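Local coordinates for TfuA domain-containing protein (Methanosarcina acetivorans, PDB 6XP8) that takes part in the thioamidation of peptide backbones, probably as the partner of a YcaO enzyme, at residues S84-T88 / H89-G93; G95-Y98 / E99-R102; L169-E172 / G173-G177; P180-K183 / G184-L187. All coordinates share one frame; numbering follows the deposited sequence.

Contact 1: residues S84-T88 / H89-G93; sequences SELDT and HGMVG
A local turn joins L86 and D87 to H89, G90 and M91, carrying the chain from the end of helix 78-86 through a short 3-10 segment into strand 92-93. H89 N donates to L86 O at 3.0 Å, and M91 N adds a weak bond to the same oxygen. A second weak bond runs from G90 N to D87 O. G90 takes a positive phi (119°) within the turn. The CA of D87 makes a CA-H...O contact with M91 O at 3.2 Å. Water 1 bridges the same two residues, donating to D87 O at 3.0 Å and to M91 O at 2.8 Å. Among the side chains, L86 CB lies 4.1 Å from M91 CB, and L86 CD2 comes obliquely to the H89 ring near ND1. M91 CG stands anti to the backbone N (chi1 -169°), and the extended chain beyond touches R82 and A83. The D87 carboxylate leaves the turn, its OD2 hydrogen-bonded to Y98 OH of helix 96-102. L86 and M91 both also touch I62 of helix 59-67. The turn is the helix-to-strand connection of a beta-alpha-beta unit, formed by strand 71-74, helix 78-86 and strand 92-93 in a parallel sheet.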
loop_
_atom_site.group_PDB
_atom_site.type_symbol
_atom_site.label_atom_id
_atom_site.label_comp_id
_atom_site.label_asym_id
_atom_site.label_seq_id
_atom_site.Cartn_x
_atom_site.Cartn_y
_atom_site.Cartn_z
ATOM N N SER A 84 -1.145 9.507 -7.886
ATOM C CA SER A 84 -0.350 10.728 -7.718
ATOM C C SER A 84 0.242 11.228 -9.042
ATOM O O SER A 84 0.486 12.429 -9.206
ATOM C CB SER A 84 0.751 10.533 -6.672
ATOM O OG SER A 84 1.860 9.819 -7.191
ATOM N N GLU A 85 0.462 10.299 -9.970
ATOM C CA GLU A 85 1.009 10.611 -11.294
ATOM C C GLU A 85 -0.062 10.963 -12.318
ATOM O O GLU A 85 0.225 11.669 -13.293
ATOM C CB GLU A 85 1.857 9.445 -11.820
ATOM C CG GLU A 85 3.065 9.107 -10.956
ATOM C CD GLU A 85 3.602 7.698 -11.167
ATOM O OE1 GLU A 85 2.932 6.865 -11.812
ATOM O OE2 GLU A 85 4.713 7.417 -10.670
ATOM N N LEU A 86 -1.286 10.470 -12.109
ATOM C CA LEU A 86 -2.333 10.556 -13.134
ATOM C C LEU A 86 -3.651 11.205 -12.689
ATOM O O LEU A 86 -4.641 11.153 -13.433
ATOM C CB LEU A 86 -2.591 9.166 -13.751
ATOM C CG LEU A 86 -1.428 8.467 -14.470
ATOM C CD1 LEU A 86 -1.681 6.973 -14.586
ATOM C CD2 LEU A 86 -1.154 9.075 -15.842
ATOM N N ASP A 87 -3.666 11.829 -11.507
ATOM C CA ASP A 87 -4.889 12.486 -11.000
ATOM C C ASP A 87 -5.386 13.638 -11.868
ATOM O O ASP A 87 -6.596 13.855 -11.981
ATOM C CB ASP A 87 -4.782 12.917 -9.525
ATOM C CG ASP A 87 -3.503 13.698 -9.201
ATOM O OD1 ASP A 87 -2.754 14.106 -10.115
ATOM O OD2 ASP A 87 -3.248 13.897 -7.994
ATOM N N THR A 88 -4.446 14.349 -12.490
ATOM C CA THR A 88 -4.770 15.454 -13.405
ATOM C C THR A 88 -5.411 14.960 -14.713
ATOM O O THR A 88 -6.009 15.748 -15.454
ATOM C CB THR A 88 -3.535 16.331 -13.718
ATOM O OG1 THR A 88 -2.512 15.532 -14.323
ATOM C CG2 THR A 88 -2.988 16.992 -12.450
ATOM N N HIS A 89 -5.294 13.655 -14.968
ATOM C CA HIS A 89 -5.846 13.003 -16.160
ATOM C C HIS A 89 -7.166 12.258 -15.919
ATOM O O HIS A 89 -7.743 11.689 -16.855
ATOM C CB HIS A 89 -4.811 12.045 -16.750
ATOM C CG HIS A 89 -3.658 12.732 -17.410
ATOM N ND1 HIS A 89 -2.442 12.910 -16.787
ATOM C CD2 HIS A 89 -3.533 13.277 -18.644
ATOM C CE1 HIS A 89 -1.619 13.543 -17.604
ATOM N NE2 HIS A 89 -2.257 13.777 -18.737
ATOM N N GLY A 90 -7.631 12.247 -14.671
ATOM C CA GLY A 90 -8.917 11.637 -14.330
ATOM C C GLY A 90 -8.887 10.473 -13.356
ATOM O O GLY A 90 -9.942 10.029 -12.905
ATOM N N MET A 91 -7.695 9.965 -13.038
ATOM C CA MET A 91 -7.575 8.929 -12.006
ATOM C C MET A 91 -7.882 9.519 -10.629
ATOM O O MET A 91 -7.384 10.584 -10.276
ATOM C CB MET A 91 -6.200 8.259 -12.023
ATOM C CG MET A 91 -6.112 7.009 -11.154
ATOM S SD MET A 91 -4.592 6.103 -11.474
ATOM C CE MET A 91 -4.589 4.912 -10.133
ATOM N N VAL A 92 -8.713 8.810 -9.873
ATOM C CA VAL A 92 -9.117 9.228 -8.536
ATOM C C VAL A 92 -8.146 8.599 -7.546
ATOM O O VAL A 92 -7.985 7.381 -7.529
ATOM C CB VAL A 92 -10.560 8.758 -8.209
ATOM C CG1 VAL A 92 -10.973 9.184 -6.803
ATOM C CG2 VAL A 92 -11.560 9.276 -9.243
ATOM N N GLY A 93 -7.492 9.437 -6.742
ATOM C CA GLY A 93 -6.672 8.963 -5.626
ATOM C C GLY A 93 -7.408 9.080 -4.307
ATOM O O GLY A 93 -8.117 10.067 -4.077
HETATM O O HOH W 1 -8.352 13.154 -9.591
#

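Contact 2: residues G95-Y98 / E99-R102; sequences GKVY and EWYR
Residues 95-98 and 99-102 form consecutive turns of helix 96-102, with G95 as the N-cap residue. Four i to i+4 bonds tie them: E99 N to G95 O, W100 N to K96 O, Y101 N to V97 O and R102 N to Y98 O. The W100 indole folds back over the first turn, so that K96 O sits 3.2 Å above one face, toward the rim. K96 CB lies over the six-membered ring in a CH-pi contact, 4.1 Å from its centroid and 12° off the normal. The K96 chain bends at chi2 (-74°), which brings CD to 3.4 Å from E99 OE1. The charged ends stay beyond salt-bridge range, NZ being 4.1 Å from E99 OE1, and water 3 links that amine to E99 OE2. Water 2 joins the same OE2 to G95 N, tying the glutamate to the helix start. V97 and Y101 lie side by side, CG1 of the valine 3.7 Å from CE2 of the tyrosine. R102 places CB over one face of the Y98 ring; its guanidinium is turned 73° to that ring, and water 4 connects NH1 to Y98 OH, which is also hydrogen-bonded to D87. D202 accepts from the amides of K96 and V97 at the N-terminus. V97, Y98 and Y101 pack on helix 78-86, while V97 and W100 also meet helix 128-140.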
loop_
_atom_site.group_PDB
_atom_site.type_symbol
_atom_site.label_atom_id
_atom_site.label_comp_id
_atom_site.label_asym_id
_atom_site.label_seq_id
_atom_site.Cartn_x
_atom_site.Cartn_y
_atom_site.Cartn_z
ATOM N N GLY A 95 -6.955 8.078 0.154
ATOM C CA GLY A 95 -6.157 7.591 1.271
ATOM C C GLY A 95 -4.905 8.403 1.535
ATOM O O GLY A 95 -4.515 9.248 0.724
ATOM N N LYS A 96 -4.264 8.114 2.666
ATOM C CA LYS A 96 -3.103 8.880 3.142
ATOM C C LYS A 96 -1.848 8.704 2.279
ATOM O O LYS A 96 -1.115 9.675 2.039
ATOM C CB LYS A 96 -2.795 8.549 4.613
ATOM C CG LYS A 96 -3.936 8.827 5.595
ATOM C CD LYS A 96 -4.163 10.307 5.882
ATOM C CE LYS A 96 -5.078 10.501 7.085
ATOM N NZ LYS A 96 -5.602 11.895 7.201
ATOM N N VAL A 97 -1.606 7.479 1.807
ATOM C CA VAL A 97 -0.425 7.192 0.980
ATOM C C VAL A 97 -0.486 8.024 -0.308
ATOM O O VAL A 97 0.509 8.642 -0.693
ATOM C CB VAL A 97 -0.236 5.673 0.703
ATOM C CG1 VAL A 97 1.008 5.422 -0.135
ATOM C CG2 VAL A 97 -0.115 4.895 2.008
ATOM N N TYR A 98 -1.662 8.066 -0.938
ATOM C CA TYR A 98 -1.893 8.925 -2.097
ATOM C C TYR A 98 -1.607 10.399 -1.778
ATOM O O TYR A 98 -0.895 11.067 -2.531
ATOM C CB TYR A 98 -3.325 8.774 -2.626
ATOM C CG TYR A 98 -3.739 9.904 -3.551
ATOM C CD1 TYR A 98 -3.151 10.059 -4.814
ATOM C CD2 TYR A 98 -4.706 10.834 -3.147
ATOM C CE1 TYR A 98 -3.521 11.106 -5.654
ATOM C CE2 TYR A 98 -5.091 11.875 -3.984
ATOM C CZ TYR A 98 -4.497 12.007 -5.226
ATOM O OH TYR A 98 -4.889 13.043 -6.047
ATOM N N GLU A 99 -2.183 10.890 -0.678
ATOM C CA GLU A 99 -1.979 12.271 -0.223
ATOM C C GLU A 99 -0.498 12.617 -0.046
ATOM O O GLU A 99 -0.049 13.670 -0.511
ATOM C CB GLU A 99 -2.757 12.539 1.066
ATOM C CG GLU A 99 -4.267 12.622 0.868
ATOM C CD GLU A 99 -5.070 12.491 2.157
ATOM O OE1 GLU A 99 -4.487 12.489 3.268
ATOM O OE2 GLU A 99 -6.311 12.392 2.052
ATOM N N TRP A 100 0.251 11.722 0.600
ATOM C CA TRP A 100 1.692 11.923 0.806
ATOM C C TRP A 100 2.490 11.977 -0.497
ATOM O O TRP A 100 3.381 12.813 -0.631
ATOM C CB TRP A 100 2.275 10.867 1.748
ATOM C CG TRP A 100 1.776 10.926 3.165
ATOM C CD1 TRP A 100 1.468 12.047 3.888
ATOM C CD2 TRP A 100 1.569 9.815 4.042
ATOM N NE1 TRP A 100 1.064 11.701 5.154
ATOM C CE2 TRP A 100 1.115 10.338 5.278
ATOM C CE3 TRP A 100 1.707 8.424 3.901
ATOM C CZ2 TRP A 100 0.800 9.516 6.373
ATOM C CZ3 TRP A 100 1.394 7.604 4.990
ATOM C CH2 TRP A 100 0.943 8.158 6.208
ATOM N N TYR A 101 2.168 11.097 -1.450
ATOM C CA TYR A 101 2.792 11.134 -2.782
ATOM C C TYR A 101 2.450 12.433 -3.518
ATOM O O TYR A 101 3.337 13.087 -4.072
ATOM C CB TYR A 101 2.365 9.935 -3.641
ATOM C CG TYR A 101 3.146 8.649 -3.452
ATOM C CD1 TYR A 101 4.546 8.614 -3.588
ATOM C CD2 TYR A 101 2.477 7.444 -3.190
ATOM C CE1 TYR A 101 5.254 7.429 -3.419
ATOM C CE2 TYR A 101 3.177 6.251 -3.030
ATOM C CZ TYR A 101 4.560 6.248 -3.152
ATOM O OH TYR A 101 5.247 5.070 -2.996
ATOM N N ARG A 102 1.161 12.787 -3.508
ATOM C CA ARG A 102 0.640 14.002 -4.151
ATOM C C ARG A 102 1.376 15.266 -3.685
ATOM O O ARG A 102 1.758 16.109 -4.504
ATOM C CB ARG A 102 -0.871 14.124 -3.882
ATOM C CG ARG A 102 -1.569 15.309 -4.540
ATOM C CD ARG A 102 -2.911 15.606 -3.879
ATOM N NE ARG A 102 -2.765 15.939 -2.458
ATOM C CZ ARG A 102 -3.739 15.871 -1.550
ATOM N NH1 ARG A 102 -4.964 15.479 -1.888
ATOM N NH2 ARG A 102 -3.481 16.185 -0.286
HETATM O O HOH W 2 -8.045 10.616 0.671
HETATM O O HOH W 3 -6.934 12.029 4.757
HETATM O O HOH W 4 -6.304 15.283 -4.505
#

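Contact 3: residues L169-E172 / G173-G177; sequences LTKE and GGKKG
Side chains one turn apart touch, K171 with K175 and E172 with K176, along the last turns of helix 166-175. In each pair the chains run side by side and point the same way. K171, extended with CG anti to its amide nitrogen (chi1 -173°), brings CE to 3.5 Å from K175 NZ. E172 approaches through its carboxylate, OE2 being 3.4 Å from K176 CE, and its CG touches K176 CD. The K176 chain turns at chi4 (-83°).

The charges remain apart. K171 NZ and K175 NZ are 4.4 Å from each other, a closeness of like charges that probably costs some energy, whereas E172 OE2 and K176 NZ probably attract weakly across 4.6 Å without forming a salt bridge.

Backbone bonds supply the frame: G173 N to L169 O, G174 N to T170 O, K175 N to K171 O and K176 N to E172 O. The helix closes in a Schellman motif, with G177 at positive phi and its N hydrogen-bonded to G174 O at 3.2 Å. G173 is buried, and having no side chain it brings nothing against the L169 carbonyl oxygen.

L169 meets L155 and A156 of helix 146-157, E172 also reaches L155, and T170 touches L187 and L188 of helix 181-193.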
loop_
_atom_site.group_PDB
_atom_site.type_symbol
_atom_site.label_atom_id
_atom_site.label_comp_id
_atom_site.label_asym_id
_atom_site.label_seq_id
_atom_site.Cartn_x
_atom_site.Cartn_y
_atom_site.Cartn_z
ATOM N N LEU A 169 13.931 -5.060 12.468
ATOM C CA LEU A 169 14.257 -3.673 12.787
ATOM C C LEU A 169 14.702 -3.500 14.239
ATOM O O LEU A 169 15.714 -2.846 14.492
ATOM C CB LEU A 169 13.070 -2.750 12.466
ATOM C CG LEU A 169 13.264 -1.229 12.478
ATOM C CD1 LEU A 169 14.282 -0.789 11.431
ATOM C CD2 LEU A 169 11.930 -0.527 12.267
ATOM N N THR A 170 13.950 -4.087 15.174
ATOM C CA THR A 170 14.292 -4.015 16.604
ATOM C C THR A 170 15.552 -4.816 16.943
ATOM O O THR A 170 16.333 -4.406 17.804
ATOM C CB THR A 170 13.126 -4.432 17.532
ATOM O OG1 THR A 170 12.666 -5.744 17.185
ATOM C CG2 THR A 170 11.972 -3.424 17.446
ATOM N N LYS A 171 15.742 -5.946 16.256
ATOM C CA LYS A 171 16.918 -6.805 16.436
ATOM C C LYS A 171 18.196 -6.100 15.965
ATOM O O LYS A 171 19.162 -6.007 16.724
ATOM C CB LYS A 171 16.718 -8.146 15.712
ATOM C CG LYS A 171 17.789 -9.199 15.941
ATOM C CD LYS A 171 17.316 -10.532 15.382
ATOM C CE LYS A 171 18.476 -11.483 15.152
ATOM N NZ LYS A 171 18.017 -12.768 14.552
ATOM N N GLU A 172 18.173 -5.592 14.728
ATOM C CA GLU A 172 19.303 -4.870 14.136
ATOM C C GLU A 172 19.538 -3.531 14.842
ATOM O O GLU A 172 20.685 -3.120 15.026
ATOM C CB GLU A 172 19.090 -4.659 12.630
ATOM C CG GLU A 172 20.320 -4.151 11.881
ATOM C CD GLU A 172 20.159 -4.101 10.367
ATOM O OE1 GLU A 172 19.033 -4.284 9.844
ATOM O OE2 GLU A 172 21.179 -3.864 9.685
ATOM N N GLY A 173 18.444 -2.864 15.226
ATOM C CA GLY A 173 18.493 -1.644 16.033
ATOM C C GLY A 173 19.264 -1.836 17.328
ATOM O O GLY A 173 20.133 -1.027 17.660
ATOM N N GLY A 174 18.948 -2.921 18.038
ATOM C CA GLY A 174 19.645 -3.313 19.268
ATOM C C GLY A 174 21.111 -3.648 19.045
ATOM O O GLY A 174 21.974 -3.220 19.817
ATOM N N LYS A 175 21.387 -4.406 17.983
ATOM C CA LYS A 175 22.756 -4.792 17.601
ATOM C C LYS A 175 23.635 -3.597 17.208
ATOM O O LYS A 175 24.848 -3.615 17.438
ATOM C CB LYS A 175 22.730 -5.814 16.456
ATOM C CG LYS A 175 22.333 -7.220 16.872
ATOM C CD LYS A 175 22.369 -8.155 15.674
ATOM C CE LYS A 175 21.856 -9.541 16.025
ATOM N NZ LYS A 175 21.769 -10.396 14.809
ATOM N N LYS A 176 23.015 -2.573 16.620
ATOM C CA LYS A 176 23.716 -1.356 16.191
ATOM C C LYS A 176 23.736 -0.248 17.257
ATOM O O LYS A 176 24.205 0.865 16.989
ATOM C CB LYS A 176 23.115 -0.830 14.882
ATOM C CG LYS A 176 23.462 -1.658 13.655
ATOM C CD LYS A 176 22.742 -1.133 12.420
ATOM C CE LYS A 176 23.338 -1.690 11.135
ATOM N NZ LYS A 176 24.542 -0.921 10.706
ATOM N N GLY A 177 23.226 -0.562 18.452
ATOM C CA GLY A 177 23.198 0.372 19.589
ATOM C C GLY A 177 22.265 1.557 19.419
ATOM O O GLY A 177 22.535 2.652 19.928
#

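Contact 4: residues P180-K183 / G184-L187; sequences PKEK and GKQL
E182 and K185 make the main side-chain meeting in the first turns of helix 181-193. The glutamate chain bends at chi2 (-65°), which curls the carboxylate back along the helix surface so that OE2 lies 3.4 Å from K185 CD and 3.5 Å from K185 CE. It is the lysine's aliphatic portion that touches. K185 turns at chi4 (-64°), and its NZ stays 4.9 Å from E182 OE2, so any attraction is probably weak.

Backbone hydrogen bonds do the holding. G184 N donates to P180 O at 2.8 Å, and this first bond starts from the N-cap proline. K185 N to K181 O, Q186 N to E182 O and L187 N to K183 O continue the alpha-helical pattern. G184 is buried, close to the carbonyls of P180 and K181. Side-chain carbons also rest against backbone oxygens of the preceding turn: K185 CG is 3.4 Å from K181 O, and L187 CB is 3.5 Å from K183 O.

The extended K183 chain leaves the helix, and its NZ forms a salt bridge with E148 OE1. That bridge reaches helix 146-157, where P180 touches E148 and L187 touches L152, while L187 further touches V144 and I179.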
loop_
_atom_site.group_PDB
_atom_site.type_symbol
_atom_site.label_atom_id
_atom_site.label_comp_id
_atom_site.label_asym_id
_atom_site.label_seq_id
_atom_site.Cartn_x
_atom_site.Cartn_y
_atom_site.Cartn_z
ATOM N N PRO A 180 17.999 0.445 23.593
ATOM C CA PRO A 180 18.212 -0.626 24.572
ATOM C C PRO A 180 17.372 -1.849 24.224
ATOM O O PRO A 180 16.247 -1.701 23.739
ATOM C CB PRO A 180 17.736 -0.002 25.886
ATOM C CG PRO A 180 17.954 1.458 25.700
ATOM C CD PRO A 180 17.640 1.719 24.254
ATOM N N LYS A 181 17.925 -3.038 24.459
ATOM C CA LYS A 181 17.270 -4.288 24.060
ATOM C C LYS A 181 15.941 -4.561 24.774
ATOM O O LYS A 181 15.012 -5.079 24.153
ATOM C CB LYS A 181 18.234 -5.476 24.154
ATOM C CG LYS A 181 19.246 -5.486 23.016
ATOM C CD LYS A 181 20.255 -6.615 23.114
ATOM C CE LYS A 181 21.360 -6.395 22.092
ATOM N NZ LYS A 181 22.539 -7.278 22.311
ATOM N N GLU A 182 15.840 -4.195 26.052
ATOM C CA GLU A 182 14.574 -4.330 26.790
ATOM C C GLU A 182 13.503 -3.375 26.269
ATOM O O GLU A 182 12.330 -3.751 26.154
ATOM C CB GLU A 182 14.777 -4.162 28.301
ATOM C CG GLU A 182 15.483 -5.336 28.966
ATOM C CD GLU A 182 14.680 -6.624 28.911
ATOM O OE1 GLU A 182 13.713 -6.759 29.692
ATOM O OE2 GLU A 182 15.026 -7.500 28.088
ATOM N N LYS A 183 13.927 -2.154 25.940
ATOM C CA LYS A 183 13.073 -1.151 25.307
ATOM C C LYS A 183 12.667 -1.599 23.896
ATOM O O LYS A 183 11.540 -1.337 23.457
ATOM C CB LYS A 183 13.785 0.205 25.263
ATOM C CG LYS A 183 12.842 1.393 25.308
ATOM C CD LYS A 183 13.593 2.714 25.377
ATOM C CE LYS A 183 12.617 3.871 25.498
ATOM N NZ LYS A 183 13.275 5.198 25.349
ATOM N N GLY A 184 13.588 -2.280 23.210
ATOM C CA GLY A 184 13.333 -2.897 21.907
ATOM C C GLY A 184 12.251 -3.963 21.960
ATOM O O GLY A 184 11.426 -4.049 21.052
ATOM N N LYS A 185 12.258 -4.763 23.029
ATOM C CA LYS A 185 11.265 -5.830 23.239
ATOM C C LYS A 185 9.860 -5.277 23.464
ATOM O O LYS A 185 8.889 -5.807 22.920
ATOM C CB LYS A 185 11.675 -6.739 24.405
ATOM C CG LYS A 185 12.800 -7.703 24.059
ATOM C CD LYS A 185 13.295 -8.462 25.280
ATOM C CE LYS A 185 14.646 -9.120 25.031
ATOM N NZ LYS A 185 14.619 -10.180 23.978
ATOM N N GLN A 186 9.772 -4.201 24.249
ATOM C CA GLN A 186 8.514 -3.488 24.483
ATOM C C GLN A 186 8.000 -2.852 23.193
ATOM O O GLN A 186 6.800 -2.890 22.917
ATOM C CB GLN A 186 8.670 -2.433 25.588
ATOM C CG GLN A 186 9.035 -2.995 26.960
ATOM C CD GLN A 186 7.981 -3.929 27.534
ATOM O OE1 GLN A 186 6.797 -3.585 27.613
ATOM N NE2 GLN A 186 8.410 -5.121 27.944
ATOM N N LEU A 187 8.921 -2.302 22.401
ATOM C CA LEU A 187 8.583 -1.730 21.094
ATOM C C LEU A 187 8.055 -2.786 20.115
ATOM O O LEU A 187 7.063 -2.544 19.419
ATOM C CB LEU A 187 9.785 -0.983 20.502
ATOM C CG LEU A 187 9.665 -0.417 19.081
ATOM C CD1 LEU A 187 8.583 0.648 18.984
ATOM C CD2 LEU A 187 11.008 0.133 18.652
#

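The four contacts form two neighbouring pairs. Contact 1 and contact 2 have centres 12 Å apart: D87 OD2 and Y98 OH are 2.7 Å apart in a probable hydrogen bond, and S84 CB packs on Y101 CB at 3.5 Å, so helix 96-102 lies against the end of the beta-alpha-beta unit. Contact 3 and contact 4 belong to successive helices, with centres 10 Å apart; T170 CG2 meets G184 O at 3.7 Å and L187 CD2 at 3.9 Å, an approach for which G184 offers its bare backbone. The pairs lie far apart: contacts 1 and 3 are about 40 Å between centres, on opposite sides of the chain's centre, and contacts 2 and 3 about 15 Å between nearest atoms.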